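Local coordinates for nitrogenase molybdenum-iron protein alpha chain (PDB 4WES), which forms part of the nitrogenase molybdenum-iron protein, which binds metal-sulfur clusters and takes part in reducing dinitrogen to ammonium, at residues A339-G344 / N353-F358; K479-Y484 / V497-E502. All coordinates share one frame; numbering follows the deposited sequence.

Interaction 1: A339-G344 / N353-F358; sequences ACLYVG and NMLKSF. With ICS (iron-sulfur-molybdenum cluster with interstitial carbon), chain F.
The contact of A339 and L341 with L355 is made by methyl groups; the flat group to note is the ring of F358, three residues beyond L355. One face of this ring carries the carbonyl oxygen M354 O, 3.4 Å above the plane and offset toward the rim. The same oxygen also accepts the backbone N-H of F358, so M354 O meets this residue twice, by a hydrogen bond and against the ring face. The F358 ring also meets that of F330, with planes at about 55°.

L341 and L355 reach for each other tip to tip. The branch of L355 that makes the contact is CD1, with L355 CD1 lying 4.0 Å from L341 CD2. L341 CD1 is almost as near to L355 CD1, at 4.1 Å, so one methyl rests against both tips of the opposing leucine. A339 adds its methyl to the same patch, A339 CB standing 4.3 Å from L355 CD1. L355 CG is anti to the carbonyl carbon (chi1 -68°) and its chain is then extended (chi2 176°), which carries CD1 out from the helix toward the strand.

Strand 338-343 runs parallel to its neighbours 361-367 and 460-462, and helix 352-357 lies on the connection from strand 338-343 to strand 361-367, a beta-alpha-beta crossover. L355 also touches S362 and F462 on the flanking strands, while the backbone of C340 is hydrogen-bonded to that of M460 and F462.

Where the strand ends, the chain reaches the iron-sulfur-molybdenum cluster: G344 N lies 3.3 Å from the cluster sulfur S3A. V343 CG1 approaches the same sulfur S3A to 3.7 Å.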
ATOM      1  N   ALA A 339     -34.856   7.797 -13.648  1.00 10.31           N
ATOM      2  CA  ALA A 339     -33.577   7.655 -14.339  1.00 10.38           C
ATOM      3  C   ALA A 339     -33.554   8.437 -15.634  1.00 10.03           C
ATOM      4  O   ALA A 339     -34.589   8.636 -16.293  1.00 10.10           O
ATOM      5  CB  ALA A 339     -33.287   6.187 -14.616  1.00 10.74           C
ATOM      6  N   CYS A 340     -32.332   8.780 -16.043  1.00  9.08           N
ATOM      7  CA  CYS A 340     -32.037   9.229 -17.406  1.00  9.42           C
ATOM      8  C   CYS A 340     -30.953   8.287 -17.978  1.00  8.81           C
ATOM      9  O   CYS A 340     -30.128   7.801 -17.227  1.00  9.63           O
ATOM     10  CB  CYS A 340     -31.528  10.667 -17.400  1.00  9.70           C
ATOM     11  SG  CYS A 340     -32.543  11.853 -16.514  1.00 12.57           S
ATOM     12  N   LEU A 341     -31.001   8.111 -19.297  1.00  9.15           N
ATOM     13  CA  LEU A 341     -29.993   7.289 -19.976  1.00  9.78           C
ATOM     14  C   LEU A 341     -29.414   8.006 -21.166  1.00  9.60           C
ATOM     15  O   LEU A 341     -30.151   8.425 -22.052  1.00 11.32           O
ATOM     16  CB  LEU A 341     -30.566   5.958 -20.470  1.00 11.68           C
ATOM     17  CG  LEU A 341     -31.224   5.061 -19.466  1.00 10.86           C
ATOM     18  CD1 LEU A 341     -32.682   5.327 -19.314  1.00 15.22           C
ATOM     19  CD2 LEU A 341     -31.043   3.606 -19.862  1.00 12.08           C
ATOM     20  N   TYR A 342     -28.084   8.058 -21.238  1.00  8.70           N
ATOM     21  CA  TYR A 342     -27.419   8.678 -22.361  1.00  8.53           C
ATOM     22  C   TYR A 342     -26.168   7.893 -22.714  1.00  8.30           C
ATOM     23  O   TYR A 342     -25.177   7.980 -22.021  1.00  9.50           O
ATOM     24  CB  TYR A 342     -27.055  10.154 -22.104  1.00  9.42           C
ATOM     25  CG  TYR A 342     -26.487  10.797 -23.341  1.00  8.74           C
ATOM     26  CD1 TYR A 342     -27.311  11.048 -24.421  1.00  9.07           C
ATOM     27  CD2 TYR A 342     -25.149  11.094 -23.451  1.00  9.87           C
ATOM     28  CE1 TYR A 342     -26.821  11.596 -25.589  1.00 10.39           C
ATOM     29  CE2 TYR A 342     -24.644  11.654 -24.621  1.00  9.84           C
ATOM     30  CZ  TYR A 342     -25.476  11.902 -25.687  1.00  9.69           C
ATOM     31  OH  TYR A 342     -25.003  12.475 -26.855  1.00 10.85           O
ATOM     32  N   VAL A 343     -26.259   7.105 -23.771  1.00  9.22           N
ATOM     33  CA  VAL A 343     -25.131   6.273 -24.214  1.00  8.95           C
ATOM     34  C   VAL A 343     -24.901   6.517 -25.710  1.00  9.31           C
ATOM     35  O   VAL A 343     -25.270   7.567 -26.224  1.00 10.61           O
ATOM     36  CB  VAL A 343     -25.288   4.760 -23.829  1.00  9.38           C
ATOM     37  CG1 VAL A 343     -23.956   4.185 -23.445  1.00  9.86           C
ATOM     38  CG2 VAL A 343     -26.247   4.591 -22.657  1.00  9.70           C
ATOM     39  N   GLY A 344     -24.209   5.622 -26.398  1.00  9.50           N
ATOM     40  CA  GLY A 344     -23.745   5.941 -27.733  1.00  9.39           C
ATOM     41  C   GLY A 344     -24.744   5.718 -28.849  1.00  8.81           C
ATOM     42  O   GLY A 344     -25.133   6.667 -29.568  1.00 10.18           O
ATOM     43  N   ASN A 353     -35.693  -2.096 -20.368  1.00 10.07           N
ATOM     44  CA  ASN A 353     -36.613  -3.066 -19.795  1.00  9.57           C
ATOM     45  C   ASN A 353     -36.176  -3.545 -18.409  1.00  9.61           C
ATOM     46  O   ASN A 353     -37.017  -3.840 -17.566  1.00 10.33           O
ATOM     47  CB  ASN A 353     -36.871  -4.247 -20.740  1.00 10.35           C
ATOM     48  CG  ASN A 353     -35.743  -5.285 -20.765  1.00 10.79           C
ATOM     49  OD1 ASN A 353     -35.709  -6.201 -19.951  1.00 10.50           O
ATOM     50  ND2 ASN A 353     -34.821  -5.150 -21.688  1.00 12.92           N
ATOM     51  N   MET A 354     -34.858  -3.558 -18.175  1.00  9.49           N
ATOM     52  CA  MET A 354     -34.332  -3.950 -16.882  1.00  9.63           C
ATOM     53  C   MET A 354     -34.714  -2.896 -15.845  1.00  9.27           C
ATOM     54  O   MET A 354     -35.238  -3.214 -14.763  1.00 10.13           O
ATOM     55  CB  MET A 354     -32.824  -4.144 -16.981  1.00 10.23           C
ATOM     56  CG  MET A 354     -32.220  -4.589 -15.667  1.00 11.06           C
ATOM     57  SD  MET A 354     -30.733  -5.553 -15.818  1.00 11.45           S
ATOM     58  CE  MET A 354     -29.693  -4.508 -16.847  1.00 13.22           C
ATOM     59  N   LEU A 355     -34.486  -1.624 -16.157  1.00  9.15           N
ATOM     60  CA  LEU A 355     -34.893  -0.558 -15.234  1.00  9.28           C
ATOM     61  C   LEU A 355     -36.389  -0.606 -14.947  1.00 10.43           C
ATOM     62  O   LEU A 355     -36.813  -0.459 -13.790  1.00 10.60           O
ATOM     63  CB  LEU A 355     -34.494   0.798 -15.788  1.00  9.52           C
ATOM     64  CG  LEU A 355     -32.979   1.032 -15.841  1.00 10.70           C
ATOM     65  CD1 LEU A 355     -32.675   2.367 -16.485  1.00 12.74           C
ATOM     66  CD2 LEU A 355     -32.338   0.964 -14.472  1.00 11.83           C
ATOM     67  N   LYS A 356     -37.188  -0.838 -15.988  1.00 10.29           N
ATOM     68  CA  LYS A 356     -38.629  -0.870 -15.784  1.00 10.19           C
ATOM     69  C   LYS A 356     -39.024  -2.024 -14.856  1.00 10.59           C
ATOM     70  O   LYS A 356     -39.873  -1.847 -13.981  1.00 11.29           O
ATOM     71  CB  LYS A 356     -39.354  -1.012 -17.116  1.00 11.33           C
ATOM     72  CG  LYS A 356     -40.865  -0.893 -16.979  1.00 15.41           C
ATOM     73  CD  LYS A 356     -41.564  -0.833 -18.322  1.00 20.49           C
ATOM     74  CE  LYS A 356     -43.080  -0.769 -18.142  1.00 29.31           C
ATOM     75  NZ  LYS A 356     -43.734  -0.973 -19.461  1.00 45.13           N
ATOM     76  N   SER A 357     -38.402  -3.186 -15.016  1.00 10.25           N
ATOM     77  CA  SER A 357     -38.664  -4.295 -14.121  1.00 10.97           C
ATOM     78  C   SER A 357     -38.295  -4.007 -12.674  1.00 11.89           C
ATOM     79  O   SER A 357     -38.964  -4.509 -11.755  1.00 14.50           O
ATOM     80  CB  SER A 357     -37.931  -5.559 -14.575  1.00 11.05           C
ATOM     81  OG  SER A 357     -38.444  -6.035 -15.799  1.00 13.47           O
ATOM     82  N   PHE A 358     -37.293  -3.160 -12.452  1.00 10.31           N
ATOM     83  CA  PHE A 358     -36.895  -2.752 -11.111  1.00  9.85           C
ATOM     84  C   PHE A 358     -37.813  -1.647 -10.534  1.00 10.66           C
ATOM     85  O   PHE A 358     -37.626  -1.233  -9.387  1.00 12.00           O
ATOM     86  CB  PHE A 358     -35.461  -2.191 -11.110  1.00 10.41           C
ATOM     87  CG  PHE A 358     -34.346  -3.176 -11.439  1.00 10.08           C
ATOM     88  CD1 PHE A 358     -34.559  -4.541 -11.655  1.00 10.96           C
ATOM     89  CD2 PHE A 358     -33.065  -2.699 -11.508  1.00 10.44           C
ATOM     90  CE1 PHE A 358     -33.475  -5.357 -11.928  1.00 11.99           C
ATOM     91  CE2 PHE A 358     -31.997  -3.505 -11.786  1.00 11.08           C
ATOM     92  CZ  PHE A 358     -32.200  -4.846 -12.002  1.00 10.98           C
TER
HETATM   93 FE1  ICS F 602     -23.159  -0.593 -30.328  1.00  8.52          FE
HETATM   94 MO1  ICS F 602     -19.297   3.040 -25.824  1.00  7.47          MO
HETATM   95 FE2  ICS F 602     -21.304   1.298 -30.101  1.00  8.08          FE
HETATM   96 FE3  ICS F 602     -21.280  -0.795 -28.439  1.00  8.15          FE
HETATM   97 FE4  ICS F 602     -23.213   1.022 -28.278  1.00  8.18          FE
HETATM   98 FE5  ICS F 602     -21.788   2.398 -26.622  1.00  7.79          FE
HETATM   99 FE6  ICS F 602     -19.870   2.614 -28.412  1.00  7.80          FE
HETATM  100 FE7  ICS F 602     -19.870   0.604 -26.777  1.00  7.73          FE
HETATM  101  CX  ICS F 602     -21.275   1.187 -28.111  1.00  8.35           C
HETATM  102  S1A ICS F 602     -23.503   1.681 -30.460  1.00  8.76           S
HETATM  103  S1B ICS F 602     -20.708   4.291 -27.207  1.00  7.90           S
HETATM  104  S2A ICS F 602     -20.950  -0.862 -30.705  1.00  8.61           S
HETATM  105  S2B ICS F 602     -19.745   2.811 -30.583  1.00  8.23           S
HETATM  106  S3A ICS F 602     -24.041   2.299 -26.646  1.00  8.42           S
HETATM  107  S3B ICS F 602     -18.068   1.779 -27.416  1.00  7.64           S
HETATM  108  S4A ICS F 602     -23.480  -1.252 -28.138  1.00  8.70           S
HETATM  109  S4B ICS F 602     -20.728   1.432 -24.901  1.00  7.77           S
HETATM  110  S5A ICS F 602     -19.767  -1.586 -26.997  1.00  8.36           S

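Interaction 2: K479-Y484 / V497-E502. With HCA (3-hydroxy-3-carboxy-adipic acid), chain E; ICS (iron-sulfur-molybdenum cluster with interstitial carbon), chain F.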
ATOM      1  N   LYS A 479     -24.126   5.844 -12.949  1.00  8.10           N
ATOM      2  CA  LYS A 479     -23.460   4.599 -13.311  1.00  7.75           C
ATOM      3  C   LYS A 479     -23.198   4.590 -14.797  1.00  7.55           C
ATOM      4  O   LYS A 479     -24.037   4.993 -15.614  1.00  8.81           O
ATOM      5  CB  LYS A 479     -24.280   3.387 -12.860  1.00  9.17           C
ATOM      6  CG  LYS A 479     -24.264   3.175 -11.333  1.00  9.72           C
ATOM      7  CD  LYS A 479     -22.883   2.928 -10.785  1.00 10.95           C
ATOM      8  CE  LYS A 479     -22.807   2.554  -9.321  1.00 10.95           C
ATOM      9  NZ  LYS A 479     -21.397   2.265  -8.945  1.00 12.98           N
ATOM     10  N   GLN A 480     -22.011   4.109 -15.157  1.00  7.25           N
ATOM     11  CA  GLN A 480     -21.556   4.078 -16.540  1.00  7.43           C
ATOM     12  C   GLN A 480     -22.162   2.883 -17.302  1.00  7.46           C
ATOM     13  O   GLN A 480     -21.995   1.729 -16.912  1.00  8.85           O
ATOM     14  CB  GLN A 480     -20.049   3.926 -16.571  1.00  7.34           C
ATOM     15  CG  GLN A 480     -19.291   5.073 -15.929  1.00  7.85           C
ATOM     16  CD  GLN A 480     -17.804   4.896 -16.068  1.00  7.03           C
ATOM     17  OE1 GLN A 480     -17.252   4.973 -17.177  1.00  8.16           O
ATOM     18  NE2 GLN A 480     -17.123   4.600 -14.967  1.00  7.87           N
ATOM     19  N   LEU A 481     -22.839   3.181 -18.414  1.00  7.62           N
ATOM     20  CA  LEU A 481     -23.382   2.114 -19.251  1.00  8.18           C
ATOM     21  C   LEU A 481     -22.456   1.694 -20.386  1.00  7.83           C
ATOM     22  O   LEU A 481     -22.809   0.767 -21.124  1.00  9.16           O
ATOM     23  CB  LEU A 481     -24.785   2.446 -19.770  1.00  9.23           C
ATOM     24  CG  LEU A 481     -25.888   2.282 -18.750  1.00 10.12           C
ATOM     25  CD1 LEU A 481     -27.237   2.601 -19.387  1.00 11.76           C
ATOM     26  CD2 LEU A 481     -25.935   0.893 -18.125  1.00 11.97           C
ATOM     27  N   HIS A 482     -21.302   2.339 -20.551  1.00  8.08           N
ATOM     28  CA  HIS A 482     -20.301   1.862 -21.490  1.00  7.81           C
ATOM     29  C   HIS A 482     -19.368   0.867 -20.785  1.00  7.74           C
ATOM     30  O   HIS A 482     -19.324  -0.325 -21.104  1.00  8.77           O
ATOM     31  CB  HIS A 482     -19.449   2.971 -22.121  1.00  7.98           C
ATOM     32  CG  HIS A 482     -20.151   4.126 -22.750  1.00  7.83           C
ATOM     33  ND1 HIS A 482     -20.082   4.397 -24.105  1.00  7.66           N
ATOM     34  CD2 HIS A 482     -20.791   5.181 -22.177  1.00  8.54           C
ATOM     35  CE1 HIS A 482     -20.637   5.575 -24.324  1.00  7.94           C
ATOM     36  NE2 HIS A 482     -21.084   6.065 -23.173  1.00  8.52           N
ATOM     37  N   SER A 483     -18.631   1.359 -19.799  1.00  7.54           N
ATOM     38  CA  SER A 483     -17.629   0.570 -19.105  1.00  7.63           C
ATOM     39  C   SER A 483     -18.161  -0.289 -17.981  1.00  7.51           C
ATOM     40  O   SER A 483     -17.406  -1.078 -17.382  1.00  7.80           O
ATOM     41  CB  SER A 483     -16.557   1.458 -18.496  1.00  7.91           C
ATOM     42  OG  SER A 483     -17.113   2.161 -17.368  1.00  8.08           O
ATOM     43  N   TYR A 484     -19.430  -0.080 -17.625  1.00  7.17           N
ATOM     44  CA  TYR A 484     -20.046  -0.823 -16.523  1.00  6.90           C
ATOM     45  C   TYR A 484     -19.352  -0.573 -15.194  1.00  7.08           C
ATOM     46  O   TYR A 484     -19.449  -1.376 -14.277  1.00  7.74           O
ATOM     47  CB  TYR A 484     -20.137  -2.315 -16.798  1.00  7.72           C
ATOM     48  CG  TYR A 484     -20.872  -2.746 -18.043  1.00  7.75           C
ATOM     49  CD1 TYR A 484     -21.841  -1.965 -18.645  1.00  8.32           C
ATOM     50  CD2 TYR A 484     -20.655  -4.016 -18.572  1.00  8.28           C
ATOM     51  CE1 TYR A 484     -22.570  -2.420 -19.719  1.00  9.06           C
ATOM     52  CE2 TYR A 484     -21.382  -4.480 -19.653  1.00  9.14           C
ATOM     53  CZ  TYR A 484     -22.366  -3.692 -20.203  1.00  8.70           C
ATOM     54  OH  TYR A 484     -23.175  -4.132 -21.248  1.00  9.37           O
ATOM     55  N   VAL A 497     -28.368  -9.732 -12.153  1.00  9.30           N
ATOM     56  CA  VAL A 497     -27.981  -9.747 -10.745  1.00  9.28           C
ATOM     57  C   VAL A 497     -26.777  -8.834 -10.510  1.00  9.05           C
ATOM     58  O   VAL A 497     -26.751  -8.065  -9.535  1.00  9.19           O
ATOM     59  CB  VAL A 497     -27.731 -11.186 -10.304  1.00 10.26           C
ATOM     60  CG1 VAL A 497     -27.179 -11.237  -8.881  1.00 12.01           C
ATOM     61  CG2 VAL A 497     -29.009 -12.025 -10.446  1.00 13.88           C
ATOM     62  N   ASN A 498     -25.754  -8.920 -11.375  1.00  8.59           N
ATOM     63  CA  ASN A 498     -24.585  -8.071 -11.206  1.00  8.80           C
ATOM     64  C   ASN A 498     -24.984  -6.582 -11.274  1.00  8.34           C
ATOM     65  O   ASN A 498     -24.551  -5.764 -10.443  1.00  9.36           O
ATOM     66  CB  ASN A 498     -23.537  -8.405 -12.236  1.00  9.23           C
ATOM     67  CG  ASN A 498     -22.994  -9.806 -12.099  1.00 10.27           C
ATOM     68  OD1 ASN A 498     -22.983 -10.379 -11.001  1.00 12.49           O
ATOM     69  ND2 ASN A 498     -22.461 -10.334 -13.195  1.00 10.38           N
ATOM     70  N   PHE A 499     -25.766  -6.252 -12.287  1.00  8.30           N
ATOM     71  CA  PHE A 499     -26.191  -4.876 -12.504  1.00  8.07           C
ATOM     72  C   PHE A 499     -27.039  -4.392 -11.332  1.00  8.45           C
ATOM     73  O   PHE A 499     -26.816  -3.285 -10.820  1.00  8.53           O
ATOM     74  CB  PHE A 499     -27.020  -4.813 -13.801  1.00  8.44           C
ATOM     75  CG  PHE A 499     -27.576  -3.451 -14.095  1.00  8.57           C
ATOM     76  CD1 PHE A 499     -28.853  -3.079 -13.721  1.00  9.50           C
ATOM     77  CD2 PHE A 499     -26.841  -2.514 -14.792  1.00 10.04           C
ATOM     78  CE1 PHE A 499     -29.354  -1.805 -13.978  1.00 10.40           C
ATOM     79  CE2 PHE A 499     -27.353  -1.256 -15.063  1.00 11.14           C
ATOM     80  CZ  PHE A 499     -28.594  -0.920 -14.655  1.00 10.75           C
ATOM     81  N   GLY A 500     -28.002  -5.187 -10.903  1.00  8.63           N
ATOM     82  CA  GLY A 500     -28.881  -4.744  -9.839  1.00  8.44           C
ATOM     83  C   GLY A 500     -28.178  -4.513  -8.528  1.00  8.02           C
ATOM     84  O   GLY A 500     -28.428  -3.504  -7.856  1.00  8.63           O
ATOM     85  N   HIS A 501     -27.262  -5.387  -8.148  1.00  8.06           N
ATOM     86  CA  HIS A 501     -26.542  -5.174  -6.902  1.00  8.39           C
ATOM     87  C   HIS A 501     -25.669  -3.952  -6.969  1.00  8.72           C
ATOM     88  O   HIS A 501     -25.528  -3.226  -5.977  1.00  9.01           O
ATOM     89  CB  HIS A 501     -25.787  -6.420  -6.444  1.00  9.58           C
ATOM     90  CG  HIS A 501     -26.667  -7.424  -5.785  1.00 10.47           C
ATOM     91  ND1 HIS A 501     -27.340  -7.164  -4.607  1.00 11.70           N
ATOM     92  CD2 HIS A 501     -27.047  -8.657  -6.191  1.00 11.53           C
ATOM     93  CE1 HIS A 501     -28.062  -8.228  -4.296  1.00 12.78           C
ATOM     94  NE2 HIS A 501     -27.929  -9.133  -5.254  1.00 12.78           N
ATOM     95  N   GLU A 502     -25.005  -3.728  -8.102  1.00  8.00           N
ATOM     96  CA  GLU A 502     -24.210  -2.536  -8.243  1.00  8.22           C
ATOM     97  C   GLU A 502     -25.065  -1.275  -8.143  1.00  7.67           C
ATOM     98  O   GLU A 502     -24.629  -0.243  -7.591  1.00  8.40           O
ATOM     99  CB  GLU A 502     -23.390  -2.577  -9.531  1.00  8.95           C
ATOM    100  CG  GLU A 502     -22.225  -3.546  -9.436  1.00 10.70           C
ATOM    101  CD  GLU A 502     -21.103  -3.108  -8.499  1.00 12.49           C
ATOM    102  OE1 GLU A 502     -20.934  -1.931  -8.323  1.00 13.60           O
ATOM    103  OE2 GLU A 502     -20.358  -3.993  -8.040  1.00 17.52           O
TER
HETATM  104  C1  HCA E 601     -15.683   5.299 -27.723  1.00  9.67           C
HETATM  105  C2  HCA E 601     -15.476   4.253 -26.624  1.00  8.09           C
HETATM  106  C3  HCA E 601     -16.472   4.354 -25.471  1.00  7.43           C
HETATM  107  C4  HCA E 601     -16.102   5.469 -24.473  1.00  7.37           C
HETATM  108  C5  HCA E 601     -16.990   5.313 -23.226  1.00  8.33           C
HETATM  109  C6  HCA E 601     -17.179   6.485 -22.311  1.00  8.30           C
HETATM  110  C7  HCA E 601     -16.481   3.028 -24.708  1.00  7.59           C
HETATM  111  O1  HCA E 601     -16.797   5.823 -27.861  1.00 10.09           O
HETATM  112  O2  HCA E 601     -14.725   5.567 -28.466  1.00 10.56           O
HETATM  113  O3  HCA E 601     -17.205   6.262 -21.061  1.00  8.11           O
HETATM  114  O4  HCA E 601     -17.322   7.628 -22.799  1.00  8.53           O
HETATM  115  O5  HCA E 601     -17.591   2.483 -24.519  1.00  7.33           O
HETATM  116  O6  HCA E 601     -15.411   2.587 -24.265  1.00  8.14           O
HETATM  117  O7  HCA E 601     -17.775   4.625 -25.964  1.00  7.52           O
HETATM  118 FE1  ICS F 602     -23.159  -0.593 -30.328  1.00  8.52          FE
HETATM  119 MO1  ICS F 602     -19.297   3.040 -25.824  1.00  7.47          MO
HETATM  120 FE2  ICS F 602     -21.304   1.298 -30.101  1.00  8.08          FE
HETATM  121 FE3  ICS F 602     -21.280  -0.795 -28.439  1.00  8.15          FE
HETATM  122 FE4  ICS F 602     -23.213   1.022 -28.278  1.00  8.18          FE
HETATM  123 FE5  ICS F 602     -21.788   2.398 -26.622  1.00  7.79          FE
HETATM  124 FE6  ICS F 602     -19.870   2.614 -28.412  1.00  7.80          FE
HETATM  125 FE7  ICS F 602     -19.870   0.604 -26.777  1.00  7.73          FE
HETATM  126  CX  ICS F 602     -21.275   1.187 -28.111  1.00  8.35           C
HETATM  127  S1A ICS F 602     -23.503   1.681 -30.460  1.00  8.76           S
HETATM  128  S1B ICS F 602     -20.708   4.291 -27.207  1.00  7.90           S
HETATM  129  S2A ICS F 602     -20.950  -0.862 -30.705  1.00  8.61           S
HETATM  130  S2B ICS F 602     -19.745   2.811 -30.583  1.00  8.23           S
HETATM  131  S3A ICS F 602     -24.041   2.299 -26.646  1.00  8.42           S
HETATM  132  S3B ICS F 602     -18.068   1.779 -27.416  1.00  7.64           S
HETATM  133  S4A ICS F 602     -23.480  -1.252 -28.138  1.00  8.70           S
HETATM  134  S4B ICS F 602     -20.728   1.432 -24.901  1.00  7.77           S
HETATM  135  S5A ICS F 602     -19.767  -1.586 -26.997  1.00  8.36           S
HETATM  136  O   HOH W   1     -22.115   0.471  -6.613  1.00  9.74           O
HETATM  137  O   HOH W   2     -20.923  -0.015 -10.205  1.00 14.80           O
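The nearest CA atoms of the two segments are those of K479 and E502, 8.8 Å apart, an irregular segment lying against helix 492-507. Segment 479-484 belongs to the loop between helix 465-473 and helix 492-507, and the loop carries H482, a ligand of the iron-molybdenum cofactor.

The lysine chain is bent at its second torsion (chi2 -61°). K479 CE comes to 3.8 Å from E502 O, the backbone carbonyl oxygen. The lysine charge does not meet the carboxylate directly, since K479 NZ stays 4.3 Å from E502 OE1, beyond a salt bridge. Two waters bridge the pair instead. One accepts from K479 NZ at 2.6 Å and donates to E502 OE1 at 2.7 Å; the other accepts from K479 NZ and donates to the carbonyl oxygen E502 O. Q307 and Q308 of the beta chain pack on K479 and E502, respectively.

Deeper in, L481 CD2 approaches F499 CE2 at 4.0 Å, the two side chains crossing at a slant. F499 CG is anti to the backbone N (chi1 177°), which swings the end of the ring toward the loop. L481 also rests on L341 and V343, tying the loop to strand 338-343.

On the cluster side, H482 ND1 binds molybdenum at 2.3 Å, while homocitrate C5 lies 3.3 Å above one face of the H482 imidazole, offset toward its rim.

How the interactions relate
Both contacts are mainly buried, and their centres lie 11 Å apart. Interaction 1 is wholly apolar, joining a sheet strand to its crossover helix through methyls. Interaction 2 buries somewhat more area, 134 against 89 Å², and is mixed: a leucine-phenylalanine core gives way to a water-bridged lysine-glutamate pair where the beta chain packs and E502 is partly exposed. They share a wall, F462, touched by L355, K479, L481 and F499. M354 CE meets F499 CD1 at 3.5 Å, joining the two helices. At the cofactor end V343 CG1 lies 3.4 Å from H482 NE2, so strand end and loop line the cluster side by side.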